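Long-range contacts in aminotransferase, class V family protein (Trichomonas vaginalis, PDB 5F8V), which probably catalyses the pyridoxal phosphate-dependent transfer of an amino group between O-phospho-L-serine and 2-oxoglutarate in the second step of serine biosynthesis: residues 9-14 with 348-353; 15-20 with 258-263; 5-10 with 354-359. All blocks are in the same frame, centred on the assembly; numbering follows the deposited sequence.

Contact 1 of 3, residues 9-14 with 348-353; sequences FSAGPA and SCYNAC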
# COMPACT_ATOMS: atom_id res chain seq x y z
N PHE A 9 -17.54 15.70 -1.93
CA PHE A 9 -17.05 16.18 -0.65
C PHE A 9 -16.57 15.04 0.27
O PHE A 9 -16.55 15.21 1.48
CB PHE A 9 -18.13 17.02 0.03
CG PHE A 9 -18.46 18.28 -0.70
CD1 PHE A 9 -17.67 19.42 -0.53
CD2 PHE A 9 -19.54 18.34 -1.56
CE1 PHE A 9 -17.97 20.59 -1.22
CE2 PHE A 9 -19.84 19.51 -2.24
CZ PHE A 9 -19.06 20.64 -2.06
N SER A 10 -16.15 13.91 -0.30
CA SER A 10 -15.66 12.80 0.51
C SER A 10 -14.42 13.21 1.30
O SER A 10 -13.52 13.84 0.76
CB SER A 10 -15.33 11.58 -0.34
OG SER A 10 -14.77 10.57 0.49
N ALA A 11 -14.39 12.81 2.56
CA ALA A 11 -13.29 13.10 3.46
C ALA A 11 -12.03 12.29 3.13
O ALA A 11 -10.94 12.68 3.51
CB ALA A 11 -13.70 12.85 4.90
N GLY A 12 -12.18 11.16 2.44
CA GLY A 12 -11.03 10.29 2.14
C GLY A 12 -11.44 8.86 1.80
O GLY A 12 -12.11 8.23 2.62
N PRO A 13 -11.06 8.31 0.64
CA PRO A 13 -10.36 9.01 -0.44
C PRO A 13 -11.19 10.14 -1.04
O PRO A 13 -12.42 10.16 -0.92
CB PRO A 13 -10.10 7.91 -1.47
CG PRO A 13 -10.02 6.67 -0.66
CD PRO A 13 -10.99 6.85 0.46
N ALA A 14 -10.50 11.09 -1.65
CA ALA A 14 -11.06 12.40 -1.94
C ALA A 14 -10.91 12.79 -3.40
O ALA A 14 -10.25 12.09 -4.18
CB ALA A 14 -10.38 13.43 -1.06
N SER A 348 -15.80 18.45 3.20
CA SER A 348 -14.36 18.26 3.06
C SER A 348 -13.97 18.83 1.70
O SER A 348 -14.53 18.42 0.69
CB SER A 348 -14.00 16.78 3.17
OG SER A 348 -14.38 16.25 4.43
N CYS A 349 -13.05 19.80 1.70
CA CYS A 349 -12.66 20.56 0.51
C CYS A 349 -11.14 20.69 0.44
O CYS A 349 -10.56 21.64 0.96
CB CYS A 349 -13.27 21.97 0.53
SG CYS A 349 -15.08 22.00 0.69
N TYR A 350 -10.52 19.70 -0.18
CA TYR A 350 -9.07 19.67 -0.30
C TYR A 350 -8.66 20.50 -1.51
O TYR A 350 -9.50 21.19 -2.10
CB TYR A 350 -8.59 18.23 -0.38
CG TYR A 350 -9.04 17.39 0.79
CD1 TYR A 350 -8.48 17.58 2.05
CD2 TYR A 350 -10.02 16.41 0.65
CE1 TYR A 350 -8.87 16.83 3.14
CE2 TYR A 350 -10.43 15.65 1.74
CZ TYR A 350 -9.84 15.85 2.98
OH TYR A 350 -10.22 15.11 4.08
N ASN A 351 -7.38 20.46 -1.86
CA ASN A 351 -6.84 21.23 -3.00
C ASN A 351 -7.70 21.14 -4.25
O ASN A 351 -8.09 22.16 -4.83
CB ASN A 351 -5.41 20.77 -3.32
CG ASN A 351 -4.39 21.19 -2.27
OD1 ASN A 351 -4.69 21.96 -1.34
ND2 ASN A 351 -3.17 20.67 -2.40
N ALA A 352 -8.04 19.91 -4.63
CA ALA A 352 -8.72 19.64 -5.90
C ALA A 352 -10.24 19.92 -5.87
O ALA A 352 -10.90 19.72 -6.88
CB ALA A 352 -8.47 18.20 -6.32
N CYS A 353 -10.78 20.33 -4.72
CA CYS A 353 -12.21 20.62 -4.60
C CYS A 353 -12.52 21.90 -5.39
O CYS A 353 -12.05 22.96 -5.00
CB CYS A 353 -12.64 20.77 -3.15
SG CYS A 353 -14.37 21.27 -3.02
O HOH W 1 -17.01 15.33 4.21
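Tyr350 donates its hydroxyl to Ala11 O, with OH to O at 2.6 Å. This is the tight part of a contact between two loops: one runs from strand 7-8 to helix 18-26, the other from strand 345-348 to helix 355-367. The donor lies 19° from the carbonyl plane, and the C=O...donor angle is 128°. The same carbonyl oxygen and Ser10 O lie at the ring edge. Ala14 CB approaches the ring obliquely, 3.5 Å from Tyr350 CD2. Ser348 also fits closely, its CB 3.4 Å from Phe9 O.

The Phe9 ring is held more loosely, by two cysteine sulfurs and Ser348 O at its rim. Cys349 SG lies in the ring plane, 3.7 Å from Phe9 CE1. A chi1 of -56° turns this sulfur toward the rim. Cys353 SG approaches obliquely, 4.1 Å from Phe9 CE1. A water beside the contact bridges Phe9 O and Ser348 OG.

Within 9-14, Ser10 OG accepts from Gly12 N in an ST turn and donates to Pro13 O. Asn304 ND2 bonds to both Ser348 OG and Tyr350 OH. The buried phenol is therefore gripped by two partners, which should fix the ring's place against the N-terminal loop.

Contact 2 of 3, residues 15-20 with 258-263; sequences AVPLEC and FKWIEE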
# COMPACT_ATOMS: atom_id res chain seq x y z
N ALA A 15 -11.52 13.92 -3.75
CA ALA A 15 -11.49 14.48 -5.10
C ALA A 15 -10.05 14.71 -5.57
O ALA A 15 -9.18 15.09 -4.79
CB ALA A 15 -12.27 15.79 -5.14
N VAL A 16 -9.85 14.46 -6.86
CA VAL A 16 -8.55 14.57 -7.50
C VAL A 16 -8.72 15.54 -8.68
O VAL A 16 -9.83 15.68 -9.19
CB VAL A 16 -8.06 13.14 -7.88
CG1 VAL A 16 -7.24 13.10 -9.15
CG2 VAL A 16 -7.28 12.54 -6.72
N PRO A 17 -7.64 16.22 -9.11
CA PRO A 17 -7.76 17.10 -10.28
C PRO A 17 -8.13 16.32 -11.54
O PRO A 17 -7.49 15.30 -11.84
CB PRO A 17 -6.36 17.72 -10.41
CG PRO A 17 -5.80 17.64 -9.04
CD PRO A 17 -6.30 16.34 -8.49
N LEU A 18 -9.16 16.77 -12.26
CA LEU A 18 -9.64 16.07 -13.46
C LEU A 18 -8.53 15.93 -14.52
O LEU A 18 -8.41 14.87 -15.15
CB LEU A 18 -10.86 16.77 -14.06
CG LEU A 18 -11.56 16.11 -15.25
CD1 LEU A 18 -11.94 14.66 -14.97
CD2 LEU A 18 -12.79 16.91 -15.64
N GLU A 19 -7.72 16.97 -14.67
CA GLU A 19 -6.55 16.97 -15.55
C GLU A 19 -5.63 15.77 -15.27
O GLU A 19 -5.12 15.15 -16.19
CB GLU A 19 -5.70 18.24 -15.37
CG GLU A 19 -6.36 19.57 -15.74
CD GLU A 19 -5.62 20.76 -15.14
OE1 GLU A 19 -6.19 21.47 -14.28
OE2 GLU A 19 -4.44 20.97 -15.51
N CYS A 20 -5.41 15.48 -13.99
CA CYS A 20 -4.58 14.35 -13.59
C CYS A 20 -5.23 13.01 -13.96
O CYS A 20 -4.55 12.10 -14.44
CB CYS A 20 -4.27 14.40 -12.09
SG CYS A 20 -3.26 15.83 -11.62
N PHE A 258 1.56 16.57 -7.94
CA PHE A 258 2.61 17.55 -7.59
C PHE A 258 2.81 18.57 -8.73
O PHE A 258 2.86 19.77 -8.49
CB PHE A 258 3.95 16.86 -7.25
CG PHE A 258 3.90 15.91 -6.08
CD1 PHE A 258 2.90 15.96 -5.10
CD2 PHE A 258 4.89 14.94 -5.94
CE1 PHE A 258 2.89 15.06 -4.04
CE2 PHE A 258 4.89 14.05 -4.88
CZ PHE A 258 3.88 14.10 -3.93
N LYS A 259 2.89 18.06 -9.95
CA LYS A 259 2.99 18.92 -11.14
C LYS A 259 1.78 19.86 -11.21
O LYS A 259 1.93 21.06 -11.40
CB LYS A 259 3.06 18.10 -12.42
CG LYS A 259 4.27 17.19 -12.58
CD LYS A 259 4.03 16.17 -13.68
CE LYS A 259 5.18 15.20 -13.81
NZ LYS A 259 4.85 14.04 -14.69
N TRP A 260 0.59 19.30 -11.04
CA TRP A 260 -0.62 20.12 -11.06
C TRP A 260 -0.59 21.24 -10.02
O TRP A 260 -0.99 22.36 -10.33
CB TRP A 260 -1.87 19.25 -10.91
CG TRP A 260 -3.13 20.03 -10.80
CD1 TRP A 260 -3.92 20.50 -11.82
CD2 TRP A 260 -3.77 20.43 -9.59
NE1 TRP A 260 -5.00 21.17 -11.31
CE2 TRP A 260 -4.94 21.13 -9.94
CE3 TRP A 260 -3.46 20.26 -8.24
CZ2 TRP A 260 -5.80 21.68 -8.99
CZ3 TRP A 260 -4.33 20.80 -7.28
CH2 TRP A 260 -5.48 21.49 -7.67
N ILE A 261 -0.10 20.96 -8.82
CA ILE A 261 0.04 21.98 -7.78
C ILE A 261 1.03 23.07 -8.21
O ILE A 261 0.77 24.25 -7.98
CB ILE A 261 0.50 21.38 -6.43
CG1 ILE A 261 -0.58 20.47 -5.84
CG2 ILE A 261 0.82 22.49 -5.42
CD1 ILE A 261 -0.12 19.64 -4.66
N GLU A 262 2.14 22.67 -8.82
CA GLU A 262 3.12 23.65 -9.32
C GLU A 262 2.51 24.54 -10.40
O GLU A 262 2.72 25.75 -10.40
CB GLU A 262 4.39 22.96 -9.84
CG GLU A 262 5.22 22.35 -8.73
CD GLU A 262 6.49 21.70 -9.24
OE1 GLU A 262 6.43 20.89 -10.19
OE2 GLU A 262 7.57 21.97 -8.66
N GLU A 263 1.72 23.93 -11.29
CA GLU A 263 1.03 24.66 -12.37
C GLU A 263 0.09 25.74 -11.83
O GLU A 263 -0.05 26.80 -12.45
CB GLU A 263 0.25 23.69 -13.28
CG GLU A 263 1.13 22.80 -14.15
CD GLU A 263 0.41 21.60 -14.76
OE1 GLU A 263 -0.83 21.58 -14.86
OE2 GLU A 263 1.12 20.65 -15.18
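Pro17 sets its CG and CB over one face of the Trp260 indole. This is a CH-pi contact, with Pro17 CG 3.5 Å from the centroid of the six-membered ring of Trp260. Pro17 CB reaches the pyrrole side, 3.8 Å from Trp260 NE1. The indole extends toward the loop because its CG is anti to the backbone N, chi1 175°.

Pro17 is also the N-cap residue of helix 18-26. The contact thus joins the start of that helix to the last turns of helix 248-263, through one large aromatic side chain.

Glu19, in the first turn, meets Trp260 at the edge. Its carboxylate plane is turned 71° from the ring. Trp260 NE1 donates weakly to Glu19 OE1, at 3.2 Å and a bent angle of 130°. Glu19 OE2 comes 3.7 Å from Glu263 OE1. Arg23 NH2 forms salt bridges with both of these oxygens, which probably offsets the repulsion between them.

Cys20 follows on the buried side. Its SG is 3.8 Å from Trp260 CB and stands oblique to the five-membered ring. The Cys20 side chain also touches Phe253 and Ile257 of helix 248-263.

Contact 3 of 3, residues 5-10 with 354-359; sequences RAYNFS and PMEAVD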
# COMPACT_ATOMS: atom_id res chain seq x y z
N ARG A 5 -19.44 14.73 -13.98
CA ARG A 5 -18.65 14.78 -12.71
C ARG A 5 -19.54 15.30 -11.58
O ARG A 5 -20.23 16.31 -11.75
CB ARG A 5 -17.44 15.70 -12.86
CG ARG A 5 -16.43 15.26 -13.91
CD ARG A 5 -15.49 14.19 -13.37
NE ARG A 5 -14.57 14.76 -12.38
CZ ARG A 5 -13.80 14.06 -11.55
NH1 ARG A 5 -13.81 12.72 -11.55
NH2 ARG A 5 -13.01 14.71 -10.70
N ALA A 6 -19.53 14.60 -10.46
CA ALA A 6 -20.28 15.02 -9.27
C ALA A 6 -19.47 16.03 -8.48
O ALA A 6 -18.26 16.16 -8.68
CB ALA A 6 -20.64 13.83 -8.42
N TYR A 7 -20.14 16.74 -7.59
CA TYR A 7 -19.47 17.55 -6.58
C TYR A 7 -19.17 16.66 -5.38
O TYR A 7 -20.06 16.31 -4.61
CB TYR A 7 -20.35 18.73 -6.17
CG TYR A 7 -20.69 19.69 -7.28
CD1 TYR A 7 -19.70 20.15 -8.16
CD2 TYR A 7 -21.99 20.16 -7.45
CE1 TYR A 7 -20.00 21.05 -9.17
CE2 TYR A 7 -22.30 21.06 -8.46
CZ TYR A 7 -21.30 21.50 -9.32
OH TYR A 7 -21.59 22.39 -10.30
N ASN A 8 -17.90 16.31 -5.23
CA ASN A 8 -17.46 15.26 -4.33
C ASN A 8 -16.83 15.83 -3.05
O ASN A 8 -15.72 16.37 -3.09
CB ASN A 8 -16.46 14.37 -5.08
CG ASN A 8 -15.98 13.18 -4.27
OD1 ASN A 8 -16.53 12.85 -3.22
ND2 ASN A 8 -14.95 12.53 -4.77
N PHE A 9 -17.54 15.70 -1.93
CA PHE A 9 -17.05 16.18 -0.65
C PHE A 9 -16.57 15.04 0.27
O PHE A 9 -16.55 15.21 1.48
CB PHE A 9 -18.13 17.02 0.03
CG PHE A 9 -18.46 18.28 -0.70
CD1 PHE A 9 -17.67 19.42 -0.53
CD2 PHE A 9 -19.54 18.34 -1.56
CE1 PHE A 9 -17.97 20.59 -1.22
CE2 PHE A 9 -19.84 19.51 -2.24
CZ PHE A 9 -19.06 20.64 -2.06
N SER A 10 -16.15 13.91 -0.30
CA SER A 10 -15.66 12.80 0.51
C SER A 10 -14.42 13.21 1.30
O SER A 10 -13.52 13.84 0.76
CB SER A 10 -15.33 11.58 -0.34
OG SER A 10 -14.77 10.57 0.49
N PRO A 354 -13.27 21.79 -6.50
CA PRO A 354 -13.46 22.98 -7.34
C PRO A 354 -14.27 24.07 -6.65
O PRO A 354 -15.15 23.77 -5.85
CB PRO A 354 -14.24 22.44 -8.56
CG PRO A 354 -14.10 20.96 -8.49
CD PRO A 354 -14.02 20.64 -7.03
N MET A 355 -13.98 25.33 -6.98
CA MET A 355 -14.74 26.46 -6.43
C MET A 355 -16.23 26.35 -6.81
O MET A 355 -17.10 26.74 -6.04
CB MET A 355 -14.16 27.80 -6.91
CG MET A 355 -14.96 29.03 -6.50
SD MET A 355 -15.27 29.14 -4.73
CE MET A 355 -13.70 29.81 -4.18
N GLU A 356 -16.49 25.81 -7.99
CA GLU A 356 -17.84 25.53 -8.43
C GLU A 356 -18.61 24.62 -7.45
O GLU A 356 -19.79 24.84 -7.24
CB GLU A 356 -17.81 24.86 -9.80
CG GLU A 356 -19.15 24.82 -10.50
CD GLU A 356 -19.03 24.25 -11.89
OE1 GLU A 356 -18.99 23.02 -12.03
OE2 GLU A 356 -18.98 25.05 -12.84
N ALA A 357 -17.94 23.61 -6.90
CA ALA A 357 -18.56 22.70 -5.93
C ALA A 357 -18.98 23.43 -4.67
O ALA A 357 -20.10 23.24 -4.17
CB ALA A 357 -17.62 21.55 -5.59
N VAL A 358 -18.08 24.28 -4.16
CA VAL A 358 -18.36 25.10 -2.99
C VAL A 358 -19.54 26.05 -3.27
O VAL A 358 -20.41 26.20 -2.41
CB VAL A 358 -17.11 25.89 -2.53
CG1 VAL A 358 -17.48 26.91 -1.46
CG2 VAL A 358 -16.02 24.94 -2.01
N ASP A 359 -19.54 26.69 -4.44
CA ASP A 359 -20.68 27.54 -4.87
C ASP A 359 -22.02 26.79 -4.88
O ASP A 359 -23.02 27.32 -4.43
CB ASP A 359 -20.46 28.13 -6.27
CG ASP A 359 -19.52 29.32 -6.29
OD1 ASP A 359 -19.18 29.89 -5.25
OD2 ASP A 359 -19.11 29.71 -7.40
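Tyr7 lays one face of its ring over the backbone of Ala357. Ala357 CA makes a CH-pi contact, 4.0 Å from the centroid of the Tyr7 ring. Ala357 CB touches the ring near its base, 3.6 Å from Tyr7 CD1. Glu356 O lies over that same face.

The end of the ring meets Glu356. The two side chains cross at about a right angle, with ring and carboxylate planes 75° apart. Tyr7 OH donates to Glu356 OE1 at 3.2 Å. That oxygen lies in the plane of the tyrosine ring, but the hydroxyl comes from above the carboxylate plane, 51° out of it. Glu356 reaches the phenol through an extended chain, with CG anti to the backbone N (chi1 -166°). Its CG packs 3.4 Å from Tyr7 OH.

Phe9 meets the same helix turn edge-on. Ala357 O lies in its ring plane, 3.5 Å from Phe9 CZ, and Ala357 CB is 3.9 Å from that atom. The methyl group therefore touches both aromatic side chains.

Strand 7-8 pairs in parallel with strand 333-334, and the Leu333 side chain touches those of Tyr7 and Phe9. Helix 355-367 carries Ala357, while its Val358 packs on helix 267-286.

In the fold
Contacts 1 and 3 start from the same N-terminal stretch and share Phe9 and Ser10. Their centres are about 9 Å apart. The chain runs from strand 7-8 through the loop 9-14 into helix 18-26, meeting the partners of contacts 3, 1 and 2 in turn. The partners of contacts 1 and 3 are also consecutive, 348-353 and 354-359, leading into helix 355-367. Contact 2 is nested inside the loops closed by the other two, with its centre about 13 Å from contact 1 and 15 Å from contact 3. Ala352 packs against 15-17 and joins contacts 1 and 2. All three touch the second subunit, so the N-terminal segment links the C-terminal region, helix 248-263 and the dimer interface.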